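Local atomic coordinates of beta-glucosidase (PDB entry 5M6G), a protein that probably hydrolyses terminal, non-reducing beta-D-glucosyl residues to release beta-D-glucose, as a member of glycosyl hydrolase family 3. Residues 107-112 and 386-391; 38-43 and 51-56. All coordinates share one frame; numbering follows the deposited sequence.

Contact 1 (107-112 and 386-391); sequences MYDSYQ and PFAQRD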
loop_
_atom_site.group_PDB
_atom_site.type_symbol
_atom_site.label_atom_id
_atom_site.label_comp_id
_atom_site.label_asym_id
_atom_site.label_seq_id
_atom_site.Cartn_x
_atom_site.Cartn_y
_atom_site.Cartn_z
ATOM N N MET A 107 -14.887 15.994 7.098
ATOM C CA MET A 107 -15.163 15.812 5.680
ATOM C C MET A 107 -16.010 14.567 5.449
ATOM O O MET A 107 -17.009 14.606 4.721
ATOM C CB MET A 107 -13.852 15.710 4.901
ATOM C CG MET A 107 -14.042 15.526 3.387
ATOM S SD MET A 107 -12.448 15.262 2.593
ATOM C CE MET A 107 -12.059 13.607 3.150
ATOM N N TYR A 108 -15.620 13.455 6.076
ATOM C CA TYR A 108 -16.375 12.213 5.949
ATOM C C TYR A 108 -17.826 12.400 6.388
ATOM O O TYR A 108 -18.756 12.034 5.663
ATOM C CB TYR A 108 -15.704 11.109 6.765
ATOM C CG TYR A 108 -16.477 9.817 6.709
ATOM C CD1 TYR A 108 -16.214 8.871 5.722
ATOM C CD2 TYR A 108 -17.509 9.564 7.610
ATOM C CE1 TYR A 108 -16.947 7.689 5.658
ATOM C CE2 TYR A 108 -18.242 8.409 7.546
ATOM C CZ TYR A 108 -17.957 7.470 6.574
ATOM O OH TYR A 108 -18.691 6.316 6.524
ATOM N N ASP A 109 -18.038 12.960 7.588
ATOM C CA ASP A 109 -19.396 13.146 8.092
ATOM C C ASP A 109 -20.214 14.053 7.191
ATOM O O ASP A 109 -21.436 13.888 7.083
ATOM C CB ASP A 109 -19.363 13.723 9.508
ATOM C CG ASP A 109 -18.939 12.709 10.538
ATOM O OD1 ASP A 109 -18.828 11.517 10.186
ATOM O OD2 ASP A 109 -18.730 13.099 11.703
ATOM N N SER A 110 -19.566 15.027 6.553
ATOM C CA SER A 110 -20.281 15.914 5.643
ATOM C C SER A 110 -20.827 15.137 4.447
ATOM O O SER A 110 -21.995 15.294 4.065
ATOM C CB SER A 110 -19.348 17.036 5.195
ATOM O OG SER A 110 -19.969 17.867 4.240
ATOM N N TYR A 111 -19.998 14.280 3.847
ATOM C CA TYR A 111 -20.493 13.441 2.755
ATOM C C TYR A 111 -21.608 12.525 3.237
ATOM O O TYR A 111 -22.636 12.368 2.562
ATOM C CB TYR A 111 -19.346 12.626 2.163
ATOM C CG TYR A 111 -18.544 13.366 1.119
ATOM C CD1 TYR A 111 -19.013 13.474 -0.179
ATOM C CD2 TYR A 111 -17.307 13.950 1.433
ATOM C CE1 TYR A 111 -18.297 14.137 -1.152
ATOM C CE2 TYR A 111 -16.577 14.620 0.457
ATOM C CZ TYR A 111 -17.082 14.712 -0.832
ATOM O OH TYR A 111 -16.386 15.359 -1.830
ATOM N N GLN A 112 -21.442 11.944 4.422
ATOM C CA GLN A 112 -22.420 10.987 4.920
ATOM C C GLN A 112 -23.764 11.653 5.196
ATOM O O GLN A 112 -24.815 11.093 4.859
ATOM C CB GLN A 112 -21.875 10.310 6.172
ATOM C CG GLN A 112 -22.595 9.050 6.559
ATOM C CD GLN A 112 -22.503 7.988 5.480
ATOM O OE1 GLN A 112 -23.295 7.989 4.547
ATOM N NE2 GLN A 112 -21.531 7.085 5.600
ATOM N N PRO A 386 -23.333 5.398 10.841
ATOM C CA PRO A 386 -22.740 5.921 9.602
ATOM C C PRO A 386 -21.594 6.911 9.785
ATOM O O PRO A 386 -20.892 7.188 8.804
ATOM C CB PRO A 386 -23.934 6.603 8.921
ATOM C CG PRO A 386 -24.815 6.987 10.039
ATOM C CD PRO A 386 -24.721 5.858 11.013
ATOM N N PHE A 387 -21.378 7.459 10.975
ATOM C CA PHE A 387 -20.498 8.608 11.129
ATOM C C PHE A 387 -19.152 8.218 11.731
ATOM O O PHE A 387 -18.950 7.115 12.242
ATOM C CB PHE A 387 -21.174 9.689 11.982
ATOM C CG PHE A 387 -22.407 10.270 11.343
ATOM C CD1 PHE A 387 -22.307 11.061 10.204
ATOM C CD2 PHE A 387 -23.662 10.040 11.886
ATOM C CE1 PHE A 387 -23.443 11.602 9.615
ATOM C CE2 PHE A 387 -24.786 10.566 11.298
ATOM C CZ PHE A 387 -24.681 11.345 10.159
ATOM N N ALA A 388 -18.220 9.158 11.662
ATOM C CA ALA A 388 -16.879 8.907 12.158
ATOM C C ALA A 388 -16.904 8.617 13.652
ATOM O O ALA A 388 -17.651 9.235 14.412
ATOM C CB ALA A 388 -15.977 10.106 11.860
ATOM N N GLN A 389 -16.070 7.666 14.065
ATOM C CA GLN A 389 -15.946 7.255 15.463
ATOM C C GLN A 389 -14.900 8.141 16.128
ATOM O O GLN A 389 -13.725 7.793 16.238
ATOM C CB GLN A 389 -15.532 5.795 15.540
ATOM C CG GLN A 389 -16.629 4.814 15.263
ATOM C CD GLN A 389 -16.064 3.610 14.561
ATOM O OE1 GLN A 389 -16.179 3.449 13.342
ATOM N NE2 GLN A 389 -15.346 2.814 15.311
ATOM N N ARG A 390 -15.336 9.311 16.582
ATOM C CA ARG A 390 -14.333 10.261 17.048
ATOM C C ARG A 390 -13.682 9.857 18.364
ATOM O O ARG A 390 -12.641 10.424 18.709
ATOM C CB ARG A 390 -14.956 11.644 17.145
ATOM C CG ARG A 390 -15.293 12.142 15.768
ATOM C CD ARG A 390 -16.088 13.390 15.805
ATOM N NE ARG A 390 -16.601 13.701 14.481
ATOM C CZ ARG A 390 -16.111 14.657 13.707
ATOM N NH1 ARG A 390 -15.086 15.394 14.129
ATOM N NH2 ARG A 390 -16.652 14.882 12.523
ATOM N N ASP A 391 -14.242 8.885 19.092
ATOM C CA ASP A 391 -13.548 8.349 20.259
ATOM C C ASP A 391 -12.180 7.781 19.905
ATOM O O ASP A 391 -11.345 7.612 20.799
ATOM C CB ASP A 391 -14.366 7.243 20.923
ATOM C CG ASP A 391 -15.587 7.766 21.640
ATOM O OD1 ASP A 391 -15.629 8.979 21.950
ATOM O OD2 ASP A 391 -16.502 6.951 21.903
HETATM O O HOH W 1 -18.593 11.801 13.885
#
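Asp109, on helix 101-116, grips the loop 386-391 with both carboxylate oxygens. OD1 turns its syn lone pair to the backbone of Ala388, whose N lies 2.8 Å away in an almost straight bond (168°). OD2 takes the salt bridge from Arg390 NH2 at 2.9 Å; it lies in the guanidinium plane, while NH2 approaches from above the carboxylate plane. With chi1 -74°, Asp109 holds CG anti to its carbonyl carbon, a rotation that points the carboxylate at the loop; an acid suits a place where an amide N-H and an arginine arrive together.

The tightly packed part is the buried end. The edge of the Tyr108 ring meets Pro386 O, 3.2 Å from CE2, and the same oxygen accepts a bent hydrogen bond from Gln112 NE2 (3.3 Å). In Gln112, chi1 sets CG against Pro386 CB at 3.7 Å, and the bend at chi2 (61°) turns the amide so that NE2 reaches Pro386 O, while OE1 accepts from Leu124 N. Tyr108 OH bonds Asp175, a ligand of a bound magnesium ion, so this end adjoins a metal site.

The other side is looser and wetter. Phe387, exposed, meets Asp109 OD1 with CB and the ring edge, CD1 at 3.5 Å, and Gln112 CB with CE1. A water links Arg390 NE, Asp109 OD2 and Ala388 O; Arg390 NH2 also bridges to Asp106.

The loop, which connects helix 363-379 to helix 399-412, thus lies along helix 101-116, touching Ala105 and Leu116 too, while Tyr111 of that helix faces strand 87-90 of the parallel sheet.

Contact 2 (38-43 and 51-56); sequences PAYRDP and VDDLMA
This is a local packing contact between a short 3-10 turn near the start of the modelled chain and helix 47-57, which follows it, far from the sugar pocket and the magnesium sites. Tyr40 and Asp53 stand nearest, their CA atoms 5.5 Å apart. Asp53 OD2 accepts a hydrogen bond from Tyr40 N at 3.0 Å, the donor coming from above the carboxylate plane. The same oxygen sits at the edge of the Tyr40 ring, 3.2 Å from CD1, and is also paired with Arg57. Tyr40 takes the crowded chi1 position (79°), with CG between its backbone N and carbonyl carbon, and this brings the ring against the helix. There Leu54 CD1 lies over the middle of one face in a CH-pi contact, 3.7 Å from the ring centroid, while Arg41 CG covers part of the opposite face. Tyrosine suits the place because its hydroxyl bonds Leu120 O beyond the apolar ring. An alanine in place of Asp53 would probably leave Tyr40 N without this acceptor and Arg57 without its carboxylate mate. One carboxylate oxygen thus serves a backbone amide and an arginine, while leucine and tyrosine supply the apolar half: polar and greasy contacts together tie the turn to the helix.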
loop_
_atom_site.group_PDB
_atom_site.type_symbol
_atom_site.label_atom_id
_atom_site.label_comp_id
_atom_site.label_asym_id
_atom_site.label_seq_id
_atom_site.Cartn_x
_atom_site.Cartn_y
_atom_site.Cartn_z
ATOM N N PRO A 38 -39.645 -0.372 6.743
ATOM C CA PRO A 38 -39.040 -1.210 5.700
ATOM C C PRO A 38 -38.047 -2.163 6.341
ATOM O O PRO A 38 -37.305 -1.793 7.254
ATOM C CB PRO A 38 -38.359 -0.202 4.765
ATOM C CG PRO A 38 -39.120 1.046 4.962
ATOM C CD PRO A 38 -39.474 1.060 6.427
ATOM N N ALA A 39 -38.071 -3.415 5.886
ATOM C CA ALA A 39 -37.272 -4.441 6.541
ATOM C C ALA A 39 -35.786 -4.117 6.484
ATOM O O ALA A 39 -35.027 -4.537 7.367
ATOM C CB ALA A 39 -37.542 -5.802 5.905
ATOM N N TYR A 40 -35.344 -3.375 5.463
ATOM C CA TYR A 40 -33.919 -3.061 5.398
ATOM C C TYR A 40 -33.501 -2.128 6.524
ATOM O O TYR A 40 -32.307 -2.044 6.836
ATOM C CB TYR A 40 -33.549 -2.490 4.015
ATOM C CG TYR A 40 -33.853 -1.019 3.718
ATOM C CD1 TYR A 40 -35.068 -0.628 3.142
ATOM C CD2 TYR A 40 -32.893 -0.031 3.944
ATOM C CE1 TYR A 40 -35.330 0.721 2.844
ATOM C CE2 TYR A 40 -33.145 1.313 3.652
ATOM C CZ TYR A 40 -34.353 1.682 3.098
ATOM O OH TYR A 40 -34.575 3.011 2.809
ATOM N N ARG A 41 -34.461 -1.454 7.158
ATOM C CA ARG A 41 -34.201 -0.616 8.323
ATOM C C ARG A 41 -34.211 -1.395 9.630
ATOM O O ARG A 41 -33.984 -0.800 10.686
ATOM C CB ARG A 41 -35.235 0.517 8.402
ATOM C CG ARG A 41 -35.078 1.582 7.332
ATOM C CD ARG A 41 -33.781 2.345 7.534
ATOM N NE ARG A 41 -33.591 3.431 6.574
ATOM C CZ ARG A 41 -32.406 3.976 6.316
ATOM N NH1 ARG A 41 -31.325 3.523 6.939
ATOM N NH2 ARG A 41 -32.297 4.960 5.434
ATOM N N ASP A 42 -34.501 -2.696 9.593
ATOM C CA ASP A 42 -34.478 -3.518 10.796
ATOM C C ASP A 42 -33.055 -3.993 11.058
ATOM O O ASP A 42 -32.523 -4.818 10.300
ATOM C CB ASP A 42 -35.430 -4.709 10.657
ATOM C CG ASP A 42 -35.542 -5.533 11.934
ATOM O OD1 ASP A 42 -34.735 -5.339 12.869
ATOM O OD2 ASP A 42 -36.439 -6.396 11.998
ATOM N N PRO A 43 -32.410 -3.522 12.128
ATOM C CA PRO A 43 -31.022 -3.916 12.372
ATOM C C PRO A 43 -30.861 -5.321 12.933
ATOM O O PRO A 43 -29.728 -5.812 12.987
ATOM C CB PRO A 43 -30.535 -2.860 13.365
ATOM C CG PRO A 43 -31.754 -2.467 14.108
ATOM C CD PRO A 43 -32.888 -2.538 13.120
ATOM N N VAL A 51 -30.615 -6.720 2.435
ATOM C CA VAL A 51 -30.234 -6.449 1.053
ATOM C C VAL A 51 -31.410 -6.692 0.108
ATOM O O VAL A 51 -31.708 -5.870 -0.763
ATOM C CB VAL A 51 -29.019 -7.307 0.666
ATOM C CG1 VAL A 51 -28.785 -7.223 -0.826
ATOM C CG2 VAL A 51 -27.775 -6.839 1.450
ATOM N N ASP A 52 -32.084 -7.832 0.253
ATOM C CA ASP A 52 -33.224 -8.124 -0.622
ATOM C C ASP A 52 -34.286 -7.031 -0.545
ATOM O O ASP A 52 -34.818 -6.590 -1.574
ATOM C CB ASP A 52 -33.836 -9.474 -0.252
ATOM C CG ASP A 52 -32.988 -10.650 -0.703
ATOM O OD1 ASP A 52 -32.069 -10.448 -1.525
ATOM O OD2 ASP A 52 -33.252 -11.784 -0.239
ATOM N N ASP A 53 -34.616 -6.581 0.667
ATOM C CA ASP A 53 -35.684 -5.598 0.817
ATOM C C ASP A 53 -35.295 -4.260 0.204
ATOM O O ASP A 53 -36.096 -3.631 -0.496
ATOM C CB ASP A 53 -36.031 -5.420 2.291
ATOM C CG ASP A 53 -37.144 -4.438 2.489
ATOM O OD1 ASP A 53 -38.293 -4.808 2.184
ATOM O OD2 ASP A 53 -36.867 -3.298 2.912
ATOM N N LEU A 54 -34.065 -3.801 0.472
ATOM C CA LEU A 54 -33.595 -2.547 -0.107
ATOM C C LEU A 54 -33.595 -2.610 -1.630
ATOM O O LEU A 54 -34.131 -1.720 -2.296
ATOM C CB LEU A 54 -32.191 -2.225 0.420
ATOM C CG LEU A 54 -31.513 -0.949 -0.082
ATOM C CD1 LEU A 54 -32.395 0.281 0.139
ATOM C CD2 LEU A 54 -30.140 -0.774 0.593
ATOM N N MET A 55 -32.993 -3.657 -2.207
ATOM C CA MET A 55 -32.957 -3.741 -3.660
ATOM C C MET A 55 -34.355 -3.816 -4.258
ATOM O O MET A 55 -34.589 -3.278 -5.345
ATOM C CB MET A 55 -32.114 -4.932 -4.101
ATOM C CG MET A 55 -30.633 -4.687 -3.854
ATOM S SD MET A 55 -29.561 -6.034 -4.350
ATOM C CE MET A 55 -29.900 -6.104 -6.115
ATOM N N ALA A 56 -35.298 -4.455 -3.565
ATOM C CA ALA A 56 -36.668 -4.493 -4.078
ATOM C C ALA A 56 -37.238 -3.092 -4.238
ATOM O O ALA A 56 -38.088 -2.862 -5.107
ATOM C CB ALA A 56 -37.559 -5.323 -3.155
#

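Both segments of contact 2 come before the first segment of contact 1. The centres of the two contacts are 23 Å apart and their nearest atoms about 8 Å, without touching. Contact 2 joins neighbours in sequence, whereas contact 1 brings together pieces 274 residues apart. Helix 363-379 relates them: it packs against helix 47-57 through Val51 and Met55, and the chain after it runs past Phe383, which touches Leu54, into the loop of contact 1. This is consistent with both contacts lying on the outside of the N-terminal, probably TIM-barrel, domain of this two-domain enzyme, where the N-terminal segment and the stretch following helix 363-379 pack.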